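Local atomic coordinates of putative 4-Hydroxy-2-oxoglutarate aldolase / 2-dehydro-3-deoxyphosphogluconate aldolase (Yersinia enterocolitica, PDB entry 3LM7), a protein that is a putative aldolase of the KDGP aldolase family, whose members are built on the TIM-barrel fold. Residues A[118-131]-A[142-154]. Numbering follows the deposited sequence.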
ATOM      1  N   GLY A 118       1.287  14.119  10.688  1.00  5.53           N
ATOM      2  CA  GLY A 118       1.735  15.502  10.765  1.00  5.31           C
ATOM      3  C   GLY A 118       0.503  16.338  10.401  1.00  5.63           C
ATOM      4  O   GLY A 118      -0.067  16.159   9.340  1.00  6.04           O
ATOM      5  N   LEU A 119       0.148  17.256  11.287  1.00  5.63           N
ATOM      6  CA  LEU A 119      -1.073  18.052  11.123  1.00  8.23           C
ATOM      7  C   LEU A 119      -0.828  19.190  10.140  1.00  7.53           C
ATOM      8  O   LEU A 119       0.076  20.023  10.359  1.00  6.94           O
ATOM      9  CB  LEU A 119      -1.509  18.651  12.484  1.00  8.26           C
ATOM     10  CG  LEU A 119      -2.980  19.164  12.565  1.00 10.18           C
ATOM     11  CD1 LEU A 119      -3.400  19.355  14.106  1.00 13.50           C
ATOM     12  CD2 LEU A 119      -3.116  20.488  11.819  1.00  6.36           C
ATOM     13  N   ILE A 120      -1.609  19.188   9.049  1.00  6.01           N
ATOM     14  CA  ILE A 120      -1.637  20.231   8.075  1.00  5.77           C
ATOM     15  C   ILE A 120      -3.107  20.496   7.743  1.00  6.76           C
ATOM     16  O   ILE A 120      -3.997  19.613   8.008  1.00  6.23           O
ATOM     17  CB  ILE A 120      -0.863  19.864   6.751  1.00  5.76           C
ATOM     18  CG1 ILE A 120      -1.611  18.781   5.971  1.00  7.01           C
ATOM     19  CG2 ILE A 120       0.630  19.467   7.061  1.00  5.69           C
ATOM     20  CD1 ILE A 120      -0.862  18.361   4.623  1.00  8.20           C
ATOM     21  N   SER A 121      -3.391  21.706   7.217  1.00  6.33           N
ATOM     22  CA  SER A 121      -4.760  22.191   7.336  1.00  6.48           C
ATOM     23  C   SER A 121      -5.286  22.758   6.014  1.00  8.37           C
ATOM     24  O   SER A 121      -4.532  23.310   5.214  1.00  8.39           O
ATOM     25  CB  SER A 121      -4.828  23.271   8.467  1.00  7.01           C
ATOM     26  OG  SER A 121      -4.342  22.715   9.706  1.00  7.58           O
ATOM     27  N   PRO A 122      -6.619  22.664   5.796  1.00  8.83           N
ATOM     28  CA  PRO A 122      -7.324  23.305   4.699  1.00 10.26           C
ATOM     29  C   PRO A 122      -7.027  24.821   4.621  1.00  8.44           C
ATOM     30  O   PRO A 122      -6.745  25.446   5.638  1.00  9.72           O
ATOM     31  CB  PRO A 122      -8.816  23.107   5.079  1.00  9.66           C
ATOM     32  CG  PRO A 122      -8.863  21.920   5.859  1.00 11.95           C
ATOM     33  CD  PRO A 122      -7.551  21.920   6.668  1.00 10.54           C
ATOM     34  N   THR A 123      -7.056  25.358   3.425  1.00  8.69           N
ATOM     35  CA  THR A 123      -6.801  26.764   3.188  1.00 10.11           C
ATOM     36  C   THR A 123      -7.946  27.417   2.443  1.00 11.45           C
ATOM     37  O   THR A 123      -7.904  28.606   2.224  1.00 10.65           O
ATOM     38  CB  THR A 123      -5.556  26.941   2.282  1.00  9.92           C
ATOM     39  OG1 THR A 123      -5.747  26.235   1.069  1.00 10.97           O
ATOM     40  CG2 THR A 123      -4.252  26.463   2.973  1.00  8.62           C
ATOM     41  N   GLY A 124      -8.911  26.621   1.987  1.00 11.51           N
ATOM     42  CA  GLY A 124      -9.901  27.106   1.051  1.00 13.23           C
ATOM     43  C   GLY A 124      -9.453  26.989  -0.406  1.00 13.43           C
ATOM     44  O   GLY A 124     -10.249  27.250  -1.314  1.00 13.17           O
ATOM     45  N   LYS A 125      -8.208  26.589  -0.666  1.00 11.32           N
ATOM     46  CA  LYS A 125      -7.705  26.562  -2.036  1.00 12.01           C
ATOM     47  C   LYS A 125      -7.237  25.162  -2.360  1.00 11.23           C
ATOM     48  O   LYS A 125      -6.227  24.708  -1.833  1.00 10.84           O
ATOM     49  CB  LYS A 125      -6.505  27.539  -2.226  1.00 13.71           C
ATOM     50  CG  LYS A 125      -6.902  28.955  -1.715  1.00 18.79           C
ATOM     51  CD  LYS A 125      -5.804  29.923  -1.253  1.00 26.57           C
ATOM     52  CE  LYS A 125      -6.582  31.058  -0.609  1.00 26.60           C
ATOM     53  NZ  LYS A 125      -8.060  30.434  -0.254  1.00 22.48           N
ATOM     54  N   VAL A 126      -7.983  24.473  -3.204  1.00 10.10           N
ATOM     55  CA  VAL A 126      -7.593  23.146  -3.616  1.00  9.64           C
ATOM     56  C   VAL A 126      -6.138  23.120  -4.123  1.00  9.05           C
ATOM     57  O   VAL A 126      -5.700  23.966  -4.969  1.00  8.04           O
ATOM     58  CB  VAL A 126      -8.586  22.625  -4.702  1.00 10.00           C
ATOM     59  CG1 VAL A 126      -8.071  21.286  -5.254  1.00  9.74           C
ATOM     60  CG2 VAL A 126     -10.025  22.460  -4.099  1.00 10.90           C
ATOM     61  N   GLY A 127      -5.410  22.127  -3.627  1.00  8.36           N
ATOM     62  CA  GLY A 127      -3.989  21.924  -3.896  1.00  7.61           C
ATOM     63  C   GLY A 127      -2.976  22.597  -2.964  1.00  8.47           C
ATOM     64  O   GLY A 127      -1.754  22.382  -3.128  1.00 10.05           O
ATOM     65  N   TYR A 128      -3.458  23.370  -2.002  1.00  7.26           N
ATOM     66  CA  TYR A 128      -2.593  24.179  -1.103  1.00  8.08           C
ATOM     67  C   TYR A 128      -2.977  23.950   0.363  1.00  7.58           C
ATOM     68  O   TYR A 128      -4.166  24.023   0.699  1.00  6.46           O
ATOM     69  CB  TYR A 128      -2.671  25.715  -1.447  1.00  7.92           C
ATOM     70  CG  TYR A 128      -2.093  25.915  -2.823  1.00  9.80           C
ATOM     71  CD1 TYR A 128      -0.718  26.127  -3.027  1.00 11.91           C
ATOM     72  CD2 TYR A 128      -2.928  25.770  -3.953  1.00 14.68           C
ATOM     73  CE1 TYR A 128      -0.194  26.233  -4.359  1.00 15.62           C
ATOM     74  CE2 TYR A 128      -2.412  25.826  -5.267  1.00 16.78           C
ATOM     75  CZ  TYR A 128      -1.072  26.079  -5.459  1.00 19.15           C
ATOM     76  OH  TYR A 128      -0.677  26.166  -6.767  1.00 24.78           O
ATOM     77  N   VAL A 129      -1.971  23.714   1.230  1.00  5.63           N
ATOM     78  CA  VAL A 129      -2.230  23.400   2.594  1.00  3.70           C
ATOM     79  C   VAL A 129      -1.381  24.274   3.549  1.00  5.99           C
ATOM     80  O   VAL A 129      -0.270  24.728   3.181  1.00  6.96           O
ATOM     81  CB  VAL A 129      -1.888  21.923   2.907  1.00  4.43           C
ATOM     82  CG1 VAL A 129      -2.976  20.953   2.434  1.00  5.74           C
ATOM     83  CG2 VAL A 129      -0.387  21.548   2.423  1.00  4.02           C
ATOM     84  N   LYS A 130      -1.886  24.478   4.754  1.00  5.81           N
ATOM     85  CA  LYS A 130      -1.174  25.315   5.767  1.00  6.72           C
ATOM     86  C   LYS A 130      -0.357  24.369   6.634  1.00  6.24           C
ATOM     87  O   LYS A 130      -0.871  23.322   7.081  1.00  5.85           O
ATOM     88  CB  LYS A 130      -2.198  26.020   6.599  1.00  7.14           C
ATOM     89  CG  LYS A 130      -1.624  26.663   7.864  1.00  9.38           C
ATOM     90  CD  LYS A 130      -2.793  27.422   8.600  1.00 10.52           C
ATOM     91  CE  LYS A 130      -2.380  27.738  10.027  1.00 21.02           C
ATOM     92  NZ  LYS A 130      -3.330  28.758  10.652  1.00 23.76           N
ATOM     93  N   ILE A 131       0.909  24.688   6.806  1.00  6.56           N
ATOM     94  CA  ILE A 131       1.855  23.793   7.502  1.00  5.99           C
ATOM     95  C   ILE A 131       2.470  24.433   8.715  1.00  6.03           C
ATOM     96  O   ILE A 131       3.245  23.778   9.402  1.00  7.05           O
ATOM     97  CB  ILE A 131       3.027  23.210   6.568  1.00  7.15           C
ATOM     98  CG1 ILE A 131       3.881  24.374   5.991  1.00  6.49           C
ATOM     99  CG2 ILE A 131       2.444  22.521   5.327  1.00  6.75           C
ATOM    100  CD1 ILE A 131       5.137  23.884   5.235  1.00  3.33           C
ATOM    101  N   ASP A 142       0.238  32.530   8.009  1.00  8.74           N
ATOM    102  CA  ASP A 142       0.220  31.140   7.541  1.00  8.44           C
ATOM    103  C   ASP A 142       1.291  30.809   6.524  1.00  8.58           C
ATOM    104  O   ASP A 142       1.572  31.607   5.603  1.00  7.06           O
ATOM    105  CB  ASP A 142      -1.136  30.817   6.916  1.00  8.83           C
ATOM    106  CG  ASP A 142      -2.253  30.904   7.905  1.00  9.19           C
ATOM    107  OD1 ASP A 142      -2.037  30.955   9.127  1.00 11.41           O
ATOM    108  OD2 ASP A 142      -3.377  30.935   7.420  1.00 10.93           O
ATOM    109  N   ALA A 143       1.906  29.649   6.705  1.00  7.47           N
ATOM    110  CA  ALA A 143       2.794  29.078   5.679  1.00  7.55           C
ATOM    111  C   ALA A 143       1.930  28.169   4.830  1.00  8.14           C
ATOM    112  O   ALA A 143       1.428  27.113   5.328  1.00  7.98           O
ATOM    113  CB  ALA A 143       3.909  28.284   6.334  1.00  4.82           C
ATOM    114  N   ILE A 144       1.727  28.551   3.579  1.00  6.07           N
ATOM    115  CA  ILE A 144       0.824  27.782   2.647  1.00  7.92           C
ATOM    116  C   ILE A 144       1.668  27.273   1.489  1.00  7.29           C
ATOM    117  O   ILE A 144       2.424  28.052   0.825  1.00  6.54           O
ATOM    118  CB  ILE A 144      -0.322  28.709   2.091  1.00  7.47           C
ATOM    119  CG1 ILE A 144      -1.135  29.216   3.260  1.00 12.73           C
ATOM    120  CG2 ILE A 144      -1.143  28.041   0.917  1.00  7.95           C
ATOM    121  CD1 ILE A 144      -1.660  30.599   3.031  1.00 16.08           C
ATOM    122  N   VAL A 145       1.539  25.981   1.208  1.00  8.11           N
ATOM    123  CA  VAL A 145       2.466  25.349   0.270  1.00  7.51           C
ATOM    124  C   VAL A 145       1.703  24.318  -0.523  1.00  7.28           C
ATOM    125  O   VAL A 145       0.596  23.926  -0.177  1.00  8.00           O
ATOM    126  CB  VAL A 145       3.698  24.699   0.979  1.00  7.20           C
ATOM    127  CG1 VAL A 145       4.366  25.659   1.966  1.00  7.56           C
ATOM    128  CG2 VAL A 145       3.271  23.342   1.719  1.00  5.53           C
ATOM    129  N   PRO A 146       2.296  23.874  -1.616  1.00  6.78           N
ATOM    130  CA  PRO A 146       1.603  22.881  -2.428  1.00  6.61           C
ATOM    131  C   PRO A 146       1.481  21.572  -1.667  1.00  7.61           C
ATOM    132  O   PRO A 146       2.375  21.209  -0.912  1.00  5.21           O
ATOM    133  CB  PRO A 146       2.534  22.716  -3.659  1.00  7.21           C
ATOM    134  CG  PRO A 146       3.301  24.096  -3.729  1.00  4.71           C
ATOM    135  CD  PRO A 146       3.441  24.536  -2.283  1.00  6.50           C
ATOM    136  N   VAL A 147       0.377  20.864  -1.875  1.00  7.28           N
ATOM    137  CA  VAL A 147       0.182  19.557  -1.215  1.00  8.15           C
ATOM    138  C   VAL A 147       1.380  18.622  -1.439  1.00  8.92           C
ATOM    139  O   VAL A 147       1.871  18.010  -0.444  1.00  8.12           O
ATOM    140  CB  VAL A 147      -1.181  18.890  -1.631  1.00  7.58           C
ATOM    141  CG1 VAL A 147      -1.290  17.426  -1.114  1.00  7.42           C
ATOM    142  CG2 VAL A 147      -2.365  19.819  -1.124  1.00  7.68           C
ATOM    143  N   THR A 148       1.814  18.466  -2.701  1.00  9.07           N
ATOM    144  CA  THR A 148       2.901  17.538  -2.995  1.00  8.93           C
ATOM    145  C   THR A 148       4.175  17.930  -2.232  1.00  7.87           C
ATOM    146  O   THR A 148       4.977  17.055  -1.701  1.00  7.74           O
ATOM    147  CB  THR A 148       3.192  17.493  -4.503  1.00 11.68           C
ATOM    148  OG1 THR A 148       3.301  18.863  -5.034  1.00 13.59           O
ATOM    149  CG2 THR A 148       2.044  16.682  -5.178  1.00 10.78           C
ATOM    150  N   THR A 149       4.398  19.230  -2.184  1.00  6.19           N
ATOM    151  CA  THR A 149       5.591  19.715  -1.427  1.00  6.27           C
ATOM    152  C   THR A 149       5.432  19.426   0.061  1.00  6.13           C
ATOM    153  O   THR A 149       6.403  18.983   0.677  1.00  5.92           O
ATOM    154  CB  THR A 149       5.800  21.218  -1.673  1.00  7.01           C
ATOM    155  OG1 THR A 149       5.800  21.435  -3.111  1.00  5.63           O
ATOM    156  CG2 THR A 149       7.192  21.677  -1.052  1.00  7.02           C
ATOM    157  N   ALA A 150       4.239  19.635   0.661  1.00  5.39           N
ATOM    158  CA  ALA A 150       4.050  19.318   2.107  1.00  4.93           C
ATOM    159  C   ALA A 150       4.250  17.850   2.361  1.00  5.55           C
ATOM    160  O   ALA A 150       4.889  17.489   3.345  1.00  4.94           O
ATOM    161  CB  ALA A 150       2.615  19.753   2.621  1.00  6.68           C
ATOM    162  N   ILE A 151       3.757  16.991   1.455  1.00  3.39           N
ATOM    163  CA  ILE A 151       3.989  15.539   1.628  1.00  5.49           C
ATOM    164  C   ILE A 151       5.489  15.219   1.598  1.00  4.68           C
ATOM    165  O   ILE A 151       6.035  14.462   2.446  1.00  5.28           O
ATOM    166  CB  ILE A 151       3.265  14.722   0.521  1.00  4.74           C
ATOM    167  CG1 ILE A 151       1.732  14.705   0.852  1.00  7.58           C
ATOM    168  CG2 ILE A 151       3.780  13.319   0.503  1.00  6.53           C
ATOM    169  CD1 ILE A 151       0.873  14.260  -0.372  1.00  9.93           C
ATOM    170  N   ALA A 152       6.184  15.804   0.617  1.00  4.52           N
ATOM    171  CA  ALA A 152       7.621  15.509   0.529  1.00  5.91           C
ATOM    172  C   ALA A 152       8.355  15.989   1.809  1.00  5.04           C
ATOM    173  O   ALA A 152       9.315  15.357   2.273  1.00  5.60           O
ATOM    174  CB  ALA A 152       8.239  16.192  -0.742  1.00  5.03           C
HETATM  175  N   MSE A 153       7.962  17.156   2.329  1.00  3.65           N
HETATM  176  CA  MSE A 153       8.602  17.649   3.603  1.00  4.67           C
HETATM  177  C   MSE A 153       8.293  16.694   4.774  1.00  5.02           C
HETATM  178  O   MSE A 153       9.201  16.383   5.584  1.00  4.12           O
HETATM  179  CB  MSE A 153       8.137  19.090   3.945  1.00  2.00           C
HETATM  180  CG  MSE A 153       8.627  20.050   2.905  1.00  4.00           C
HETATM  181 SE   MSE A 153       7.921  21.862   3.162  1.00  8.46          SE
HETATM  182  CE  MSE A 153       9.025  22.356   4.678  1.00 11.39           C
ATOM    183  N   LEU A 154       7.041  16.237   4.890  1.00  4.74           N
ATOM    184  CA  LEU A 154       6.681  15.228   5.935  1.00  4.65           C
ATOM    185  C   LEU A 154       7.552  13.970   5.795  1.00  5.90           C
ATOM    186  O   LEU A 154       8.139  13.501   6.805  1.00  7.04           O
ATOM    187  CB  LEU A 154       5.200  14.870   5.812  1.00  4.65           C
ATOM    188  CG  LEU A 154       4.297  16.005   6.351  1.00  4.91           C
ATOM    189  CD1 LEU A 154       2.852  15.730   6.092  1.00  4.82           C
ATOM    190  CD2 LEU A 154       4.452  16.249   7.901  1.00  5.99           C
TER
HETATM  191  O   HOH W   1      -5.514  29.538   9.041  1.00 33.60           O
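The ring of Tyr-128 meets its neighbours obliquely: Val-145 O, the CG2 methyl of Ile-144 and the nitrogen of Pro-146 gather round it, and CE1 reaches Pro-146 CG at 4.1 Å. Proline suits this place, a non-hydrogen-bonded pair with Tyr-128 just before helix 147-154, because its missing N-H costs no cross-strand bond. The second flat group, the carboxylate of Asp-142, is approached from above its plane by Lys-130 NZ, which makes a salt bridge to OD1 (3.0 Å). Lysine suits this place because its extended chain, with CG anti to the backbone N (chi1 167°), lays CD and CE against the carboxylate before the ammonium arrives; a water bridges NZ to OD2.

Between these groups, strands 128-130 and 144-146 form a small two-stranded antiparallel sheet. Val-129 and Val-145 are its hydrogen-bonded pair, joined by Val-129 N to Val-145 O (2.9 Å) and the reciprocal bond. Ile-131 N to Ala-143 O continues the pairing at one end, while at the other Val-147 N, in the first turn of helix 147-154, donates to Gly-127 O. Gly-127 has a positive phi (89°), as glycine readily does in a type II turn.

Branched residues fill the inner face. Val-129 CG2 packs on Ala-150 CB at 3.5 Å, and the small alanine lets the helix come this near. Ile-131 sends CG2 to Val-145 CG2 and CD1 to the selenium of selenomethionine Met-153 (4.0 Å). Deeper, Leu-154 CD2 lies on Gly-118 CA (4.0 Å), where strand 115-120 of the parallel barrel sheet has no side chain in its way; Val-162 of the adjacent strand also touches Leu-154.

The strand pair is inserted between barrel strand 115-120 and helix 147-156. Apolar contacts join it to the helix, with Val-129, Ile-131 and Ala-150 buried and Val-145 and Met-153 less so, whereas the water-bridged Lys-130/Asp-142 pair lies toward solvent, where hydration probably weakens its attraction.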